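Local coordinates for protein meta cleavage compound hydrolase (Janthinobacterium, PDB 1J1I) that acts as a serine hydrolase in carbazole degradation, probably cleaving a carbon-carbon bond of the meta-cleavage compound to release anthranilate, at residues A140-E145 and A241-D246; F217-Q222 and L245-D250. All coordinates share one frame; numbering follows the deposited sequence.

Both contacts bear on helix 238-247 of the alpha/beta-hydrolase fold, contact 1 along its body and contact 2 at its C-terminal end, with Leu245 and Asp246 common to the two. Contact 1 lies at the surface, where the loop after strand 131-137 meets the helix mainly through aliphatic carbon and one aromatic ring, without a hydrogen bond. Contact 2, partly buried, joins the C-terminal end of helix 238-247, and the residues after it, to the turn at residues 218-221; isoleucine, valine and leucine pack on its inner side, and water links the backbones. Ile218 of contact 2 bridges the two, its CD1 lying 3.4 Å from Leu142 CD2 of contact 1.

Contact 1: residues A140-E145 and A241-D246; sequences AGLVVE and AYKFLD
Leu142 lays a methyl over the ring of Phe244. Its CB leaves the loop toward helix 238-247, and CG, anti to the carbonyl carbon (chi1 -84°), comes to 4.0 Å from Phe244 CZ. There the branches part. CD1 sits 3.6 Å from the Phe244 ring centroid, only 2° off the normal, a CH-pi contact in which all six ring carbons are about equally distant; the same methyl lies 3.8 Å from Lys243 CB. CD2 turns to the outer part of the lysine chain, 4.0 Å from Lys243 CD. Lys243 is extended throughout, so its methylenes run past both methyls, and CD comes within 4.4 Å of Val144 CG2. The loop here follows strand 131-137 of the alpha/beta-hydrolase sheet, and Ala140, at its start, shares a backbone hydrogen bond with Ser114, probably the catalytic serine, as in a near-identical enzyme. Ala140 O approaches the edge of the Phe244 ring, 4.2 Å from CZ. With the Phe244 ring cut back to an alanine, Leu142 CD1 is likely to lose the flat surface it rests on, and a gap would probably open between loop and helix. The ring also touches Val227 of strand 225-230 and Ile218 of helix 215-218.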
loop_
_atom_site.group_PDB
_atom_site.type_symbol
_atom_site.label_atom_id
_atom_site.label_comp_id
_atom_site.label_asym_id
_atom_site.label_seq_id
_atom_site.Cartn_x
_atom_site.Cartn_y
_atom_site.Cartn_z
ATOM N N ALA A 140 13.914 -9.699 5.999
ATOM C CA ALA A 140 14.474 -10.231 7.220
ATOM C C ALA A 140 14.999 -9.003 7.973
ATOM O O ALA A 140 15.086 -7.912 7.401
ATOM C CB ALA A 140 15.618 -11.183 6.891
ATOM N N GLY A 141 15.339 -9.171 9.248
ATOM C CA GLY A 141 15.859 -8.056 10.020
ATOM C C GLY A 141 15.273 -7.977 11.412
ATOM O O GLY A 141 15.934 -7.544 12.359
ATOM N N LEU A 142 14.018 -8.390 11.535
ATOM C CA LEU A 142 13.355 -8.376 12.825
ATOM C C LEU A 142 13.109 -9.796 13.299
ATOM O O LEU A 142 12.684 -10.656 12.532
ATOM C CB LEU A 142 12.010 -7.635 12.753
ATOM C CG LEU A 142 12.044 -6.108 12.883
ATOM C CD1 LEU A 142 10.667 -5.507 12.597
ATOM C CD2 LEU A 142 12.499 -5.757 14.285
ATOM N N VAL A 143 13.385 -10.010 14.577
ATOM C CA VAL A 143 13.182 -11.296 15.197
ATOM C C VAL A 143 11.725 -11.503 15.550
ATOM O O VAL A 143 11.325 -12.630 15.856
ATOM C CB VAL A 143 13.973 -11.437 16.527
ATOM C CG1 VAL A 143 13.718 -12.822 17.154
ATOM C CG2 VAL A 143 15.447 -11.216 16.331
ATOM N N VAL A 144 10.942 -10.425 15.512
ATOM C CA VAL A 144 9.517 -10.486 15.900
ATOM C C VAL A 144 8.924 -11.847 16.271
ATOM O O VAL A 144 8.531 -12.679 15.425
ATOM C CB VAL A 144 8.612 -9.868 14.861
ATOM C CG1 VAL A 144 8.220 -10.895 13.785
ATOM C CG2 VAL A 144 7.387 -9.325 15.608
ATOM N N GLU A 145 8.824 -11.987 17.583
ATOM C CA GLU A 145 8.381 -13.146 18.314
ATOM C C GLU A 145 9.540 -12.892 19.277
ATOM O O GLU A 145 10.390 -12.062 18.852
ATOM C CB GLU A 145 8.628 -14.457 17.510
ATOM C CG GLU A 145 7.379 -15.205 16.973
ATOM C CD GLU A 145 7.711 -16.234 15.872
ATOM O OE1 GLU A 145 8.704 -17.015 15.985
ATOM O OE2 GLU A 145 6.947 -16.279 14.879
ATOM N N ALA A 241 5.609 -6.435 9.724
ATOM C CA ALA A 241 5.462 -5.243 8.899
ATOM C C ALA A 241 5.000 -4.092 9.783
ATOM O O ALA A 241 5.496 -2.966 9.677
ATOM C CB ALA A 241 4.444 -5.496 7.786
ATOM N N TYR A 242 4.048 -4.383 10.664
ATOM C CA TYR A 242 3.517 -3.364 11.555
ATOM C C TYR A 242 4.637 -2.826 12.442
ATOM O O TYR A 242 4.667 -1.635 12.757
ATOM C CB TYR A 242 2.373 -3.944 12.400
ATOM C CG TYR A 242 1.226 -4.512 11.571
ATOM C CD1 TYR A 242 0.327 -5.425 12.120
ATOM C CD2 TYR A 242 1.056 -4.150 10.232
ATOM C CE1 TYR A 242 -0.711 -5.972 11.355
ATOM C CE2 TYR A 242 0.021 -4.690 9.458
ATOM C CZ TYR A 242 -0.856 -5.601 10.029
ATOM O OH TYR A 242 -1.878 -6.143 9.274
ATOM N N LYS A 243 5.566 -3.696 12.837
ATOM C CA LYS A 243 6.675 -3.246 13.668
ATOM C C LYS A 243 7.634 -2.385 12.838
ATOM O O LYS A 243 8.134 -1.372 13.324
ATOM C CB LYS A 243 7.415 -4.436 14.284
ATOM C CG LYS A 243 8.409 -4.027 15.362
ATOM C CD LYS A 243 9.008 -5.240 16.066
ATOM C CE LYS A 243 9.873 -4.822 17.249
ATOM N NZ LYS A 243 10.432 -6.001 17.971
ATOM N N PHE A 244 7.892 -2.782 11.592
ATOM C CA PHE A 244 8.766 -1.992 10.717
ATOM C C PHE A 244 8.152 -0.604 10.541
ATOM O O PHE A 244 8.854 0.408 10.551
ATOM C CB PHE A 244 8.898 -2.628 9.328
ATOM C CG PHE A 244 9.982 -3.665 9.218
ATOM C CD1 PHE A 244 9.677 -4.962 8.829
ATOM C CD2 PHE A 244 11.312 -3.338 9.471
ATOM C CE1 PHE A 244 10.680 -5.928 8.692
ATOM C CE2 PHE A 244 12.323 -4.294 9.338
ATOM C CZ PHE A 244 12.006 -5.590 8.948
ATOM N N LEU A 245 6.834 -0.566 10.369
ATOM C CA LEU A 245 6.118 0.692 10.173
ATOM C C LEU A 245 6.214 1.607 11.388
ATOM O O LEU A 245 6.198 2.827 11.258
ATOM C CB LEU A 245 4.649 0.407 9.817
ATOM C CG LEU A 245 4.445 -0.203 8.421
ATOM C CD1 LEU A 245 2.980 -0.575 8.215
ATOM C CD2 LEU A 245 4.885 0.794 7.356
ATOM N N ASP A 246 6.326 1.009 12.568
ATOM C CA ASP A 246 6.447 1.764 13.806
ATOM C C ASP A 246 7.878 2.302 13.969
ATOM O O ASP A 246 8.088 3.428 14.422
ATOM C CB ASP A 246 6.099 0.855 14.986
ATOM C CG ASP A 246 6.144 1.578 16.311
ATOM O OD1 ASP A 246 5.347 2.521 16.505
ATOM O OD2 ASP A 246 6.981 1.202 17.158
#

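Contact 2: residues F217-Q222 and L245-D250; sequences FIRKVQ and LDLIDD
Ile218 packs on Leu247 and Ile248, and Val221 on Ile248, in an apolar cluster beside the C-terminal end of helix 238-247. Ile218 CG2, anti to the backbone N, is placed between the two partners, 3.9 Å from Leu247 CD1 and 3.8 Å from Ile248 CG1. The other branch of Ile248, CG2, reaches Val221 CG1 at 3.8 Å. Toward the solvent, Leu247 CD2 lies over one face of the Arg219 guanidinium, offset toward its rim, 3.2 Å from NH2. The arginine reaches over the leucine because its chain bends at chi3 (-67°), and the two side chains cross at about a right angle. Below them the backbones come closest: Arg219 CA makes a CA-H...O contact of 3.5 Å with Leu247 O.

No direct hydrogen bond joins the segments; three waters do the work. One donates to both Arg219 O and Val221 O and accepts from Asp249 N. A second donates to Val221 O, 2.7 Å away, and accepts from Asp250 N, so that carbonyl is gripped twice. The third donates to Gln222 O and to Asp250 OD2.

Behind this first shell, a type I beta turn from Ile218 to Val221, closed by Val221 N to Ile218 O, brings both apolar side chains onto Ile248. Ile248 is the first residue past helix 238-247 to leave helical geometry. Asp249 OD2 is hydrogen-bonded to NE2 of His258 of the second subunit, carrying this edge into the dimer interface. Val221 packs against Val125 of helix 114-126 and Leu134 of strand 131-137, and Ile248 against Leu136 of that strand and Thr225 of strand 225-230, while the chain runs on from Asp250 into strand 251-256, the outermost of the sheet within this chain.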
loop_
_atom_site.group_PDB
_atom_site.type_symbol
_atom_site.label_atom_id
_atom_site.label_comp_id
_atom_site.label_asym_id
_atom_site.label_seq_id
_atom_site.Cartn_x
_atom_site.Cartn_y
_atom_site.Cartn_z
ATOM N N PHE A 217 18.577 -0.316 15.425
ATOM C CA PHE A 217 19.276 -0.173 14.152
ATOM C C PHE A 217 18.251 0.163 13.070
ATOM O O PHE A 217 18.466 1.047 12.240
ATOM C CB PHE A 217 19.984 -1.483 13.789
ATOM C CG PHE A 217 20.786 -1.418 12.517
ATOM C CD1 PHE A 217 22.048 -0.818 12.503
ATOM C CD2 PHE A 217 20.299 -1.979 11.338
ATOM C CE1 PHE A 217 22.816 -0.784 11.335
ATOM C CE2 PHE A 217 21.060 -1.952 10.165
ATOM C CZ PHE A 217 22.323 -1.353 10.165
ATOM N N ILE A 218 17.133 -0.555 13.092
ATOM C CA ILE A 218 16.062 -0.355 12.120
ATOM C C ILE A 218 15.478 1.064 12.192
ATOM O O ILE A 218 15.079 1.640 11.178
ATOM C CB ILE A 218 14.956 -1.429 12.337
ATOM C CG1 ILE A 218 15.564 -2.812 12.092
ATOM C CG2 ILE A 218 13.763 -1.183 11.410
ATOM C CD1 ILE A 218 14.646 -3.968 12.391
ATOM N N ARG A 219 15.457 1.630 13.392
ATOM C CA ARG A 219 14.934 2.974 13.607
ATOM C C ARG A 219 15.825 4.028 12.937
ATOM O O ARG A 219 15.435 5.191 12.815
ATOM C CB ARG A 219 14.836 3.248 15.111
ATOM C CG ARG A 219 13.784 4.272 15.502
ATOM C CD ARG A 219 13.844 4.570 16.992
ATOM N NE ARG A 219 13.453 3.434 17.825
ATOM C CZ ARG A 219 12.199 3.021 17.997
ATOM N NH1 ARG A 219 11.194 3.647 17.392
ATOM N NH2 ARG A 219 11.946 1.989 18.789
ATOM N N LYS A 220 17.015 3.609 12.508
ATOM C CA LYS A 220 17.975 4.495 11.841
ATOM C C LYS A 220 17.703 4.650 10.345
ATOM O O LYS A 220 18.363 5.444 9.671
ATOM C CB LYS A 220 19.405 3.973 12.018
ATOM C CG LYS A 220 20.176 4.567 13.184
ATOM C CD LYS A 220 19.534 4.220 14.486
ATOM C CE LYS A 220 20.440 4.516 15.664
ATOM N NZ LYS A 220 19.698 4.137 16.885
ATOM N N VAL A 221 16.760 3.878 9.812
ATOM C CA VAL A 221 16.438 4.001 8.393
ATOM C C VAL A 221 15.705 5.333 8.225
ATOM O O VAL A 221 14.603 5.503 8.736
ATOM C CB VAL A 221 15.532 2.847 7.912
ATOM C CG1 VAL A 221 15.167 3.055 6.448
ATOM C CG2 VAL A 221 16.252 1.508 8.095
ATOM N N GLN A 222 16.321 6.267 7.502
ATOM C CA GLN A 222 15.745 7.599 7.312
ATOM C C GLN A 222 15.231 7.883 5.899
ATOM O O GLN A 222 14.502 8.846 5.681
ATOM C CB GLN A 222 16.782 8.668 7.716
ATOM C CG GLN A 222 17.253 8.546 9.170
ATOM C CD GLN A 222 18.317 9.569 9.552
ATOM O OE1 GLN A 222 19.195 9.904 8.752
ATOM N NE2 GLN A 222 18.253 10.054 10.785
ATOM N N LEU A 245 6.834 -0.566 10.369
ATOM C CA LEU A 245 6.118 0.692 10.173
ATOM C C LEU A 245 6.214 1.607 11.388
ATOM O O LEU A 245 6.198 2.827 11.258
ATOM C CB LEU A 245 4.649 0.407 9.817
ATOM C CG LEU A 245 4.445 -0.203 8.421
ATOM C CD1 LEU A 245 2.980 -0.575 8.215
ATOM C CD2 LEU A 245 4.885 0.794 7.356
ATOM N N ASP A 246 6.326 1.009 12.568
ATOM C CA ASP A 246 6.447 1.764 13.806
ATOM C C ASP A 246 7.878 2.302 13.969
ATOM O O ASP A 246 8.088 3.428 14.422
ATOM C CB ASP A 246 6.099 0.855 14.986
ATOM C CG ASP A 246 6.144 1.578 16.311
ATOM O OD1 ASP A 246 5.347 2.521 16.505
ATOM O OD2 ASP A 246 6.981 1.202 17.158
ATOM N N LEU A 247 8.854 1.494 13.570
ATOM C CA LEU A 247 10.266 1.854 13.697
ATOM C C LEU A 247 10.824 2.811 12.649
ATOM O O LEU A 247 11.599 3.709 12.977
ATOM C CB LEU A 247 11.111 0.581 13.702
ATOM C CG LEU A 247 10.824 -0.385 14.851
ATOM C CD1 LEU A 247 11.518 -1.707 14.583
ATOM C CD2 LEU A 247 11.288 0.231 16.167
ATOM N N ILE A 248 10.449 2.612 11.390
ATOM C CA ILE A 248 10.947 3.462 10.314
ATOM C C ILE A 248 10.039 4.687 10.134
ATOM O O ILE A 248 8.894 4.579 9.690
ATOM C CB ILE A 248 11.059 2.643 9.010
ATOM C CG1 ILE A 248 11.934 1.411 9.270
ATOM C CG2 ILE A 248 11.674 3.490 7.892
ATOM C CD1 ILE A 248 12.044 0.450 8.097
ATOM N N ASP A 249 10.558 5.859 10.483
ATOM C CA ASP A 249 9.769 7.087 10.405
ATOM C C ASP A 249 9.186 7.455 9.047
ATOM O O ASP A 249 8.056 7.939 8.972
ATOM C CB ASP A 249 10.571 8.280 10.917
ATOM C CG ASP A 249 9.683 9.474 11.217
ATOM O OD1 ASP A 249 8.902 9.398 12.186
ATOM O OD2 ASP A 249 9.750 10.474 10.480
ATOM N N ASP A 250 9.942 7.259 7.974
ATOM C CA ASP A 250 9.414 7.607 6.661
ATOM C C ASP A 250 9.000 6.371 5.876
ATOM O O ASP A 250 9.295 6.241 4.684
ATOM C CB ASP A 250 10.442 8.415 5.870
ATOM C CG ASP A 250 9.790 9.321 4.838
ATOM O OD1 ASP A 250 8.688 9.837 5.129
ATOM O OD2 ASP A 250 10.377 9.529 3.754
HETATM O O HOH W 1 13.398 6.125 11.061
HETATM O O HOH W 2 12.583 6.468 7.170
HETATM O O HOH W 3 13.153 10.416 4.251
#